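Local atomic coordinates of TOG array regulator of axonemal microtubules protein 1 (Mus musculus, PDB entry 5DN7), a protein that binds microtubules and promotes their polymerization through its TOG domains, taking part in ciliogenesis and in the control of cilium length. Residues 111-116 with 145-150; 130-135 with 166-171; 188-193 with 200-205; 251-254 with 258-261. All coordinates share one frame; numbering follows the deposited sequence.

Contact 1: residues 111-116 with 145-150; sequences ASVKVL and SLLLEN
The amide of Asn150 lies with one face under the isopropyl group of Val113. Both methyls of Val113 sit above this face: CG1 over the oxygen end, 3.6 Å from Asn150 OD1, and CG2 over the nitrogen end, 3.9 Å from Asn150 ND2. At the edge of the same amide, an N-H of Asn150 ND2 points to Leu147 O at 3.1 Å, and the oxygen lies in the amide plane. Because Asn150 CG stands beside its backbone N (chi1 -67°), the side chain folds back toward Leu147, and Leu147 O accepts from both Asn150 N and Asn150 ND2, which reach it from the same face of the carbonyl. The side-chain bond comes in from well above the carbonyl plane. The ND2 bond fixes the turn of the amide, which presents one face to Val113. Leu147 adds an apolar touch, its CD1 lying 3.7 Å from Val113 CG2, the two side chains passing alongside in opposite senses. The surface shared is small, and no hydrogen bond crosses between the segments. The contact joins helix 105-114, in the predicted HEAT 6 repeat, to helix 140-148 and the residues that follow it, in the predicted HEAT 7 repeat. Helix 156-172 closes one side, with Val158 against Val113 and Ile165 against Leu147, while Ile130 and Phe131 of helix 121-138 meet Ser112.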
# COMPACT_ATOMS: atom_id res chain seq x y z
N ALA A 111 5.64 -3.03 7.64
CA ALA A 111 4.49 -3.15 8.54
C ALA A 111 3.19 -3.14 7.75
O ALA A 111 2.29 -3.94 8.00
CB ALA A 111 4.49 -2.04 9.58
N SER A 112 3.09 -2.26 6.77
CA SER A 112 1.85 -2.16 6.02
C SER A 112 1.63 -3.33 5.05
O SER A 112 0.49 -3.76 4.82
CB SER A 112 1.82 -0.83 5.27
OG SER A 112 1.92 0.23 6.21
N VAL A 113 2.71 -3.86 4.51
CA VAL A 113 2.59 -4.99 3.60
C VAL A 113 2.13 -6.24 4.37
O VAL A 113 1.32 -7.02 3.85
CB VAL A 113 3.92 -5.29 2.86
CG1 VAL A 113 3.83 -6.63 2.13
CG2 VAL A 113 4.25 -4.17 1.89
N LYS A 114 2.63 -6.41 5.60
CA LYS A 114 2.18 -7.54 6.42
C LYS A 114 0.64 -7.71 6.48
O LYS A 114 0.14 -8.83 6.36
CB LYS A 114 2.71 -7.40 7.85
CG LYS A 114 2.29 -8.55 8.75
CD LYS A 114 2.71 -8.34 10.19
CE LYS A 114 4.22 -8.35 10.35
NZ LYS A 114 4.63 -8.17 11.76
N VAL A 115 -0.10 -6.62 6.66
CA VAL A 115 -1.55 -6.72 6.84
C VAL A 115 -2.33 -6.74 5.52
O VAL A 115 -3.55 -6.81 5.53
CB VAL A 115 -2.11 -5.56 7.72
CG1 VAL A 115 -1.50 -5.61 9.11
CG2 VAL A 115 -1.90 -4.18 7.04
N LEU A 116 -1.64 -6.68 4.39
CA LEU A 116 -2.32 -6.75 3.10
C LEU A 116 -2.95 -8.12 2.83
O LEU A 116 -3.84 -8.25 1.98
CB LEU A 116 -1.37 -6.42 1.98
CG LEU A 116 -0.72 -5.04 1.87
CD1 LEU A 116 0.06 -5.02 0.57
CD2 LEU A 116 -1.74 -3.91 1.91
N SER A 145 7.93 1.92 -5.92
CA SER A 145 9.05 1.02 -6.26
C SER A 145 9.36 0.06 -5.10
O SER A 145 9.47 -1.22 -5.28
CB SER A 145 10.29 1.84 -6.64
OG SER A 145 9.99 2.69 -7.74
N LEU A 146 9.45 0.67 -3.91
CA LEU A 146 9.61 -0.15 -2.71
C LEU A 146 8.51 -1.20 -2.67
O LEU A 146 8.77 -2.38 -2.56
CB LEU A 146 9.57 0.70 -1.45
CG LEU A 146 10.69 1.74 -1.36
CD1 LEU A 146 10.69 2.45 -0.00
CD2 LEU A 146 12.03 1.08 -1.66
N LEU A 147 7.27 -0.76 -2.82
CA LEU A 147 6.11 -1.62 -2.69
C LEU A 147 6.06 -2.73 -3.72
O LEU A 147 5.64 -3.84 -3.42
CB LEU A 147 4.85 -0.76 -2.78
CG LEU A 147 3.54 -1.46 -2.47
CD1 LEU A 147 3.62 -2.15 -1.09
CD2 LEU A 147 2.42 -0.44 -2.52
N LEU A 148 6.52 -2.42 -4.93
CA LEU A 148 6.41 -3.32 -6.06
C LEU A 148 7.41 -4.45 -5.96
O LEU A 148 7.21 -5.50 -6.57
CB LEU A 148 6.60 -2.58 -7.39
CG LEU A 148 5.29 -2.00 -7.92
CD1 LEU A 148 5.52 -0.98 -9.05
CD2 LEU A 148 4.43 -3.11 -8.41
N GLU A 149 8.43 -4.34 -5.15
CA GLU A 149 9.25 -5.49 -4.86
C GLU A 149 8.43 -6.64 -4.27
O GLU A 149 8.81 -7.77 -4.38
CB GLU A 149 10.45 -5.11 -3.99
CG GLU A 149 11.58 -4.49 -4.80
CD GLU A 149 12.72 -3.89 -3.98
OE1 GLU A 149 13.34 -4.59 -3.17
OE2 GLU A 149 13.03 -2.71 -4.17
N ASN A 150 7.25 -6.34 -3.73
CA ASN A 150 6.43 -7.37 -3.10
C ASN A 150 5.51 -8.06 -4.07
O ASN A 150 4.63 -8.81 -3.66
CB ASN A 150 5.61 -6.78 -1.96
CG ASN A 150 6.47 -6.34 -0.82
OD1 ASN A 150 6.77 -7.14 0.06
ND2 ASN A 150 6.89 -5.07 -0.84

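Contact 2: residues 130-135 with 166-171; sequences IFLKLM and CICSLL
Met135 reaches Ser169 through an outstretched side chain: CG stands beside the backbone N (chi1 -69°) and the chain runs fully extended from there, carrying SD and CE across to the facing helix. Ser169 answers with OG turned anti to its backbone N (chi1 -157°), which places the hydroxyl 3.2 Å from Met135 SD and 3.4 Å from Met135 CE. Ser169 CB also touches the thioether end, 3.7 Å from Met135 SD. The approach of sulfur and hydroxyl is close without counting as a hydrogen bond, and Ser169 OG, buried here, finds no polar partner elsewhere in the model. The two helices, 121-138 and 156-172, belong to the predicted HEAT 6 and HEAT 7 repeats, and their side-by-side stacking is the repeat-to-repeat packing from which the solenoid of this TOG domain, the second of the protein (TOG 2), is built. Their backbones are nearest where Leu132 CA and Ser169 CA stand 7.7 Å apart. One turn before Met135, Leu132 extends CD2 to Cys168 SG at 3.8 Å, an apolar touch. An alanine in place of Met135 would remove the thioether arm, and the side of Ser169 it had packed against would probably be left facing a gap. Helix 140-148 borders this pair, with Leu144 touching both Met135 and Ser169, Val143 adding to the methionine side and Pro140 to the serine side.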
# COMPACT_ATOMS: atom_id res chain seq x y z
N ILE A 130 -2.65 4.84 5.39
CA ILE A 130 -1.20 4.89 5.56
C ILE A 130 -0.45 5.09 4.23
O ILE A 130 0.35 6.02 4.10
CB ILE A 130 -0.67 3.64 6.27
CG1 ILE A 130 -1.14 3.65 7.72
CG2 ILE A 130 0.84 3.66 6.28
CD1 ILE A 130 -1.24 2.28 8.33
N PHE A 131 -0.72 4.24 3.24
CA PHE A 131 -0.01 4.36 1.97
C PHE A 131 -0.22 5.73 1.27
O PHE A 131 0.71 6.24 0.66
CB PHE A 131 -0.40 3.22 1.01
CG PHE A 131 0.31 1.92 1.29
CD1 PHE A 131 1.67 1.81 1.09
CD2 PHE A 131 -0.39 0.80 1.75
CE1 PHE A 131 2.33 0.61 1.36
CE2 PHE A 131 0.27 -0.40 2.00
CZ PHE A 131 1.64 -0.49 1.81
N LEU A 132 -1.43 6.30 1.36
CA LEU A 132 -1.66 7.59 0.75
C LEU A 132 -0.90 8.68 1.47
O LEU A 132 -0.34 9.59 0.83
CB LEU A 132 -3.16 7.93 0.70
CG LEU A 132 -3.90 7.14 -0.38
CD1 LEU A 132 -5.43 7.14 -0.17
CD2 LEU A 132 -3.52 7.67 -1.76
N LYS A 133 -0.84 8.59 2.80
CA LYS A 133 -0.02 9.55 3.55
C LYS A 133 1.47 9.45 3.11
O LYS A 133 2.13 10.47 2.82
CB LYS A 133 -0.15 9.33 5.05
CG LYS A 133 0.38 10.48 5.89
CD LYS A 133 -0.38 11.76 5.55
CE LYS A 133 0.08 12.96 6.36
NZ LYS A 133 -1.02 13.99 6.41
N LEU A 134 1.97 8.21 3.05
CA LEU A 134 3.34 7.98 2.62
C LEU A 134 3.60 8.62 1.26
O LEU A 134 4.57 9.33 1.09
CB LEU A 134 3.67 6.48 2.54
CG LEU A 134 3.78 5.68 3.84
CD1 LEU A 134 4.20 4.24 3.53
CD2 LEU A 134 4.74 6.32 4.84
N MET A 135 2.70 8.37 0.31
CA MET A 135 2.89 8.95 -1.02
C MET A 135 2.88 10.46 -1.00
O MET A 135 3.60 11.11 -1.76
CB MET A 135 1.81 8.47 -1.98
CG MET A 135 1.93 7.03 -2.30
SD MET A 135 0.52 6.50 -3.25
CE MET A 135 0.97 4.78 -3.30
N CYS A 166 -0.97 0.58 -6.54
CA CYS A 166 -0.45 1.25 -7.72
C CYS A 166 -1.56 2.00 -8.49
O CYS A 166 -1.38 3.18 -8.86
CB CYS A 166 0.27 0.25 -8.64
SG CYS A 166 1.82 -0.36 -7.93
N ILE A 167 -2.69 1.33 -8.71
CA ILE A 167 -3.82 1.97 -9.41
C ILE A 167 -4.27 3.24 -8.69
O ILE A 167 -4.46 4.31 -9.29
CB ILE A 167 -5.04 1.04 -9.52
CG1 ILE A 167 -4.70 -0.18 -10.37
CG2 ILE A 167 -6.27 1.80 -10.10
CD1 ILE A 167 -5.73 -1.29 -10.26
N CYS A 168 -4.41 3.11 -7.38
CA CYS A 168 -4.80 4.21 -6.54
C CYS A 168 -3.84 5.41 -6.70
O CYS A 168 -4.25 6.57 -6.89
CB CYS A 168 -4.85 3.72 -5.10
SG CYS A 168 -5.25 4.97 -3.87
N SER A 169 -2.55 5.10 -6.64
CA SER A 169 -1.48 6.06 -6.84
C SER A 169 -1.59 6.81 -8.18
O SER A 169 -1.51 8.03 -8.24
CB SER A 169 -0.12 5.34 -6.74
OG SER A 169 0.91 6.23 -6.40
N LEU A 170 -1.80 6.05 -9.26
CA LEU A 170 -1.83 6.62 -10.59
C LEU A 170 -3.10 7.44 -10.81
O LEU A 170 -3.14 8.30 -11.69
CB LEU A 170 -1.73 5.53 -11.65
CG LEU A 170 -0.39 4.83 -11.82
CD1 LEU A 170 -0.62 3.39 -12.33
CD2 LEU A 170 0.48 5.64 -12.79
N LEU A 171 -4.14 7.15 -10.03
CA LEU A 171 -5.36 7.96 -10.10
C LEU A 171 -5.32 9.17 -9.15
O LEU A 171 -6.18 10.04 -9.21
CB LEU A 171 -6.60 7.10 -9.79
CG LEU A 171 -7.06 6.02 -10.77
CD1 LEU A 171 -8.15 5.14 -10.16
CD2 LEU A 171 -7.57 6.66 -12.05

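Contact 3: residues 188-193 with 200-205; sequences APALVD and QAALEA
Within the predicted HEAT 8 repeat, the chain leaves helix 180-187 through a loop and doubles back as helix 196-213, and this contact is where the loop packs against the second helix of that helical hairpin. Residues 188-191 keep helical backbone angles, and bonds such as Leu191 N to Ala188 O, 3.0 Å long, tie residues three apart, giving the loop a compact, coiled outline. Ala202 presents its methyl to the loop. Its CB meets Ala190 CB at 3.6 Å and lies 3.7 Å from Leu191 N, so that a single methyl touches both a side chain and the backbone. With only methyl groups at Ala190 and Ala202, the two chains can draw close: Leu191 CA and Ala202 CA are 5.4 Å apart. The side-chain contacts between the segments are all apolar, and no hydrogen bond crosses. Polar ties lie at the margin, where Asp193 forms a salt bridge with Arg159 of helix 156-172. That helix also supplies Val163, which touches Ala190, while Val241 of helix 237-246 packs on Leu191 and Leu203. The Leu191 side chain starts out with CG beside its backbone N (chi1 -71°) and then extends, bringing one branch over the helix. That branch serves two partners, Leu191 CD2 lying 3.7 Å from Ala202 CB and 3.7 Å from Leu203 CD2.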
# COMPACT_ATOMS: atom_id res chain seq x y z
N ALA A 188 4.04 -5.52 -15.35
CA ALA A 188 3.75 -6.53 -16.36
C ALA A 188 3.76 -7.99 -15.85
O ALA A 188 3.00 -8.80 -16.37
CB ALA A 188 4.74 -6.38 -17.53
N PRO A 189 4.59 -8.34 -14.84
CA PRO A 189 4.51 -9.73 -14.38
C PRO A 189 3.16 -10.10 -13.76
O PRO A 189 2.78 -11.27 -13.73
CB PRO A 189 5.62 -9.83 -13.33
CG PRO A 189 6.59 -8.78 -13.74
CD PRO A 189 5.78 -7.67 -14.29
N ALA A 190 2.44 -9.10 -13.26
CA ALA A 190 1.14 -9.39 -12.66
C ALA A 190 0.13 -9.78 -13.75
O ALA A 190 -0.88 -10.44 -13.47
CB ALA A 190 0.66 -8.18 -11.87
N LEU A 191 0.40 -9.38 -14.99
CA LEU A 191 -0.44 -9.74 -16.12
C LEU A 191 -0.44 -11.25 -16.35
O LEU A 191 -1.39 -11.78 -16.91
CB LEU A 191 0.01 -9.03 -17.39
CG LEU A 191 -0.23 -7.51 -17.50
CD1 LEU A 191 0.39 -6.95 -18.74
CD2 LEU A 191 -1.71 -7.25 -17.51
N VAL A 192 0.62 -11.94 -15.93
CA VAL A 192 0.69 -13.38 -16.12
C VAL A 192 0.69 -14.14 -14.79
O VAL A 192 1.17 -15.26 -14.73
CB VAL A 192 1.95 -13.81 -16.91
CG1 VAL A 192 1.84 -13.41 -18.34
CG2 VAL A 192 3.22 -13.20 -16.29
N ASP A 193 0.16 -13.53 -13.74
CA ASP A 193 0.13 -14.16 -12.44
C ASP A 193 -0.77 -15.41 -12.52
O ASP A 193 -1.67 -15.47 -13.36
CB ASP A 193 -0.38 -13.18 -11.38
CG ASP A 193 -0.06 -13.61 -9.96
OD1 ASP A 193 -0.80 -14.44 -9.39
OD2 ASP A 193 0.93 -13.10 -9.40
N GLN A 200 -6.57 -9.53 -13.21
CA GLN A 200 -7.63 -8.55 -13.39
C GLN A 200 -7.20 -7.18 -12.88
O GLN A 200 -7.47 -6.15 -13.51
CB GLN A 200 -8.91 -9.00 -12.67
CG GLN A 200 -9.63 -10.15 -13.36
CD GLN A 200 -10.86 -10.60 -12.60
OE1 GLN A 200 -11.86 -11.00 -13.20
NE2 GLN A 200 -10.80 -10.52 -11.28
N ALA A 201 -6.52 -7.17 -11.73
CA ALA A 201 -5.96 -5.94 -11.17
C ALA A 201 -4.95 -5.32 -12.13
O ALA A 201 -4.98 -4.10 -12.37
CB ALA A 201 -5.32 -6.20 -9.83
N ALA A 202 -4.08 -6.16 -12.68
CA ALA A 202 -3.01 -5.70 -13.56
C ALA A 202 -3.55 -5.14 -14.88
O ALA A 202 -2.98 -4.21 -15.42
CB ALA A 202 -2.01 -6.83 -13.85
N LEU A 203 -4.62 -5.73 -15.41
CA LEU A 203 -5.25 -5.18 -16.60
C LEU A 203 -5.85 -3.79 -16.31
O LEU A 203 -5.68 -2.86 -17.11
CB LEU A 203 -6.31 -6.15 -17.15
CG LEU A 203 -5.72 -7.46 -17.69
CD1 LEU A 203 -6.77 -8.57 -17.78
CD2 LEU A 203 -5.04 -7.26 -19.06
N GLU A 204 -6.52 -3.64 -15.17
CA GLU A 204 -6.99 -2.29 -14.81
C GLU A 204 -5.84 -1.30 -14.71
O GLU A 204 -5.93 -0.13 -15.19
CB GLU A 204 -7.75 -2.31 -13.49
CG GLU A 204 -9.08 -3.04 -13.55
CD GLU A 204 -10.12 -2.35 -14.46
OE1 GLU A 204 -10.65 -1.27 -14.08
OE2 GLU A 204 -10.42 -2.91 -15.54
N ALA A 205 -4.75 -1.75 -14.08
CA ALA A 205 -3.58 -0.89 -13.95
C ALA A 205 -3.08 -0.51 -15.33
O ALA A 205 -2.73 0.64 -15.55
CB ALA A 205 -2.48 -1.56 -13.14

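Contact 4: residues 251-254 with 258-261; sequences PRLT and FVEY
Arg252 and Glu260 extend alongside each other in a common direction and close a salt bridge from Arg252 NH1 to Glu260 OE1 at 2.9 Å. The carboxylate oxygen lies in the guanidinium plane, at its edge, whereas NH1 comes to OE1 from above the carboxylate; the two planes are 59° apart. Thr254 crosses Glu260 at about a right angle, its CG2 3.6 Å from Glu260 CG. With chi1 at 75°, Thr254 OG1 sits between its backbone N and carbonyl carbon and accepts from Phe258 N at 3.0 Å, while Thr254 N donates to Phe258 O at 2.8 Å. A valine in place of Thr254 would take away this acceptor and is likely to leave Phe258 N without its mate beside the turn. On the other face, Leu253 CD2 crosses Val259 CG2 obliquely at 3.8 Å, and both residues pack on helix 156-172. Between the faces, Arg252 and Glu260 exchange backbone bonds, Arg252 N to Glu260 O at 3.0 Å and Glu260 N to Arg252 O at 2.9 Å. Paired hydrogen bonds and alternating faces of this kind mark a two-stranded antiparallel beta hairpin, here laid against the helices of the TOG solenoid.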
# COMPACT_ATOMS: atom_id res chain seq x y z
N PRO A 251 -10.92 2.62 -14.06
CA PRO A 251 -11.35 2.45 -12.67
C PRO A 251 -11.39 3.82 -12.00
O PRO A 251 -10.93 4.79 -12.59
CB PRO A 251 -10.26 1.56 -12.07
CG PRO A 251 -9.03 2.00 -12.81
CD PRO A 251 -9.51 2.20 -14.24
N ARG A 252 -11.94 3.90 -10.79
CA ARG A 252 -12.03 5.16 -10.07
C ARG A 252 -11.76 4.87 -8.63
O ARG A 252 -11.72 3.69 -8.23
CB ARG A 252 -13.42 5.81 -10.21
CG ARG A 252 -14.56 4.96 -9.61
CD ARG A 252 -15.92 5.67 -9.70
NE ARG A 252 -15.92 6.93 -8.98
CZ ARG A 252 -16.15 7.05 -7.67
NH1 ARG A 252 -16.40 5.97 -6.95
NH2 ARG A 252 -16.13 8.25 -7.10
N LEU A 253 -11.61 5.92 -7.84
CA LEU A 253 -11.37 5.80 -6.41
C LEU A 253 -12.59 6.15 -5.60
O LEU A 253 -13.23 7.17 -5.87
CB LEU A 253 -10.22 6.70 -5.97
CG LEU A 253 -8.81 6.37 -6.45
CD1 LEU A 253 -7.86 7.35 -5.82
CD2 LEU A 253 -8.45 4.94 -6.08
N THR A 254 -12.92 5.34 -4.61
CA THR A 254 -13.93 5.73 -3.64
C THR A 254 -13.36 6.81 -2.72
O THR A 254 -12.18 7.11 -2.77
CB THR A 254 -14.39 4.57 -2.78
OG1 THR A 254 -13.37 4.26 -1.82
CG2 THR A 254 -14.68 3.35 -3.64
N PHE A 258 -10.48 3.37 -1.97
CA PHE A 258 -10.50 2.04 -2.57
C PHE A 258 -10.64 2.17 -4.07
O PHE A 258 -11.22 3.14 -4.56
CB PHE A 258 -11.65 1.18 -2.03
CG PHE A 258 -11.63 1.01 -0.54
CD1 PHE A 258 -10.54 1.39 0.21
CD2 PHE A 258 -12.72 0.46 0.12
CE1 PHE A 258 -10.52 1.24 1.58
CE2 PHE A 258 -12.70 0.30 1.49
CZ PHE A 258 -11.59 0.70 2.22
N VAL A 259 -10.13 1.19 -4.81
CA VAL A 259 -10.30 1.15 -6.25
C VAL A 259 -11.57 0.40 -6.62
O VAL A 259 -11.78 -0.74 -6.21
CB VAL A 259 -9.09 0.49 -6.95
CG1 VAL A 259 -9.33 0.37 -8.45
CG2 VAL A 259 -7.80 1.27 -6.67
N GLU A 260 -12.41 1.03 -7.43
CA GLU A 260 -13.52 0.36 -8.07
C GLU A 260 -13.17 0.13 -9.52
O GLU A 260 -12.74 1.05 -10.20
CB GLU A 260 -14.80 1.18 -7.97
CG GLU A 260 -15.30 1.39 -6.56
CD GLU A 260 -16.54 2.28 -6.51
OE1 GLU A 260 -16.73 3.10 -7.45
OE2 GLU A 260 -17.34 2.14 -5.55
N TYR A 261 -13.37 -1.09 -10.01
CA TYR A 261 -12.96 -1.45 -11.36
C TYR A 261 -13.99 -1.01 -12.37
O TYR A 261 -15.18 -0.93 -12.08
CB TYR A 261 -12.73 -2.97 -11.49
CG TYR A 261 -11.50 -3.50 -10.77
CD1 TYR A 261 -10.86 -2.76 -9.78
CD2 TYR A 261 -10.96 -4.73 -11.12
CE1 TYR A 261 -9.74 -3.25 -9.14
CE2 TYR A 261 -9.86 -5.23 -10.48
CZ TYR A 261 -9.25 -4.49 -9.49
OH TYR A 261 -8.13 -5.01 -8.88

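Contacts 1 and 2 lie near the centre of the chain and join the same two predicted repeats, one through helices 105-114 and 140-148, the other through 121-138 and 156-172; they touch where Leu148 packs on Cys166. Contact 3 is also buried but works within one repeat, and its centre lies about 16 Å from the centre of the chain. Contact 3 is apolar in its side chains, while contacts 1 and 2 also bring in an amide and a buried hydroxyl. Contact 4 is partly buried and the only one with hydrogen bonds between its segments, keeping its charged pair on the exposed face. Helix 156-172 connects contacts 2, 3 and 4: Ile167 meets Ala205, Pro251 and Val259.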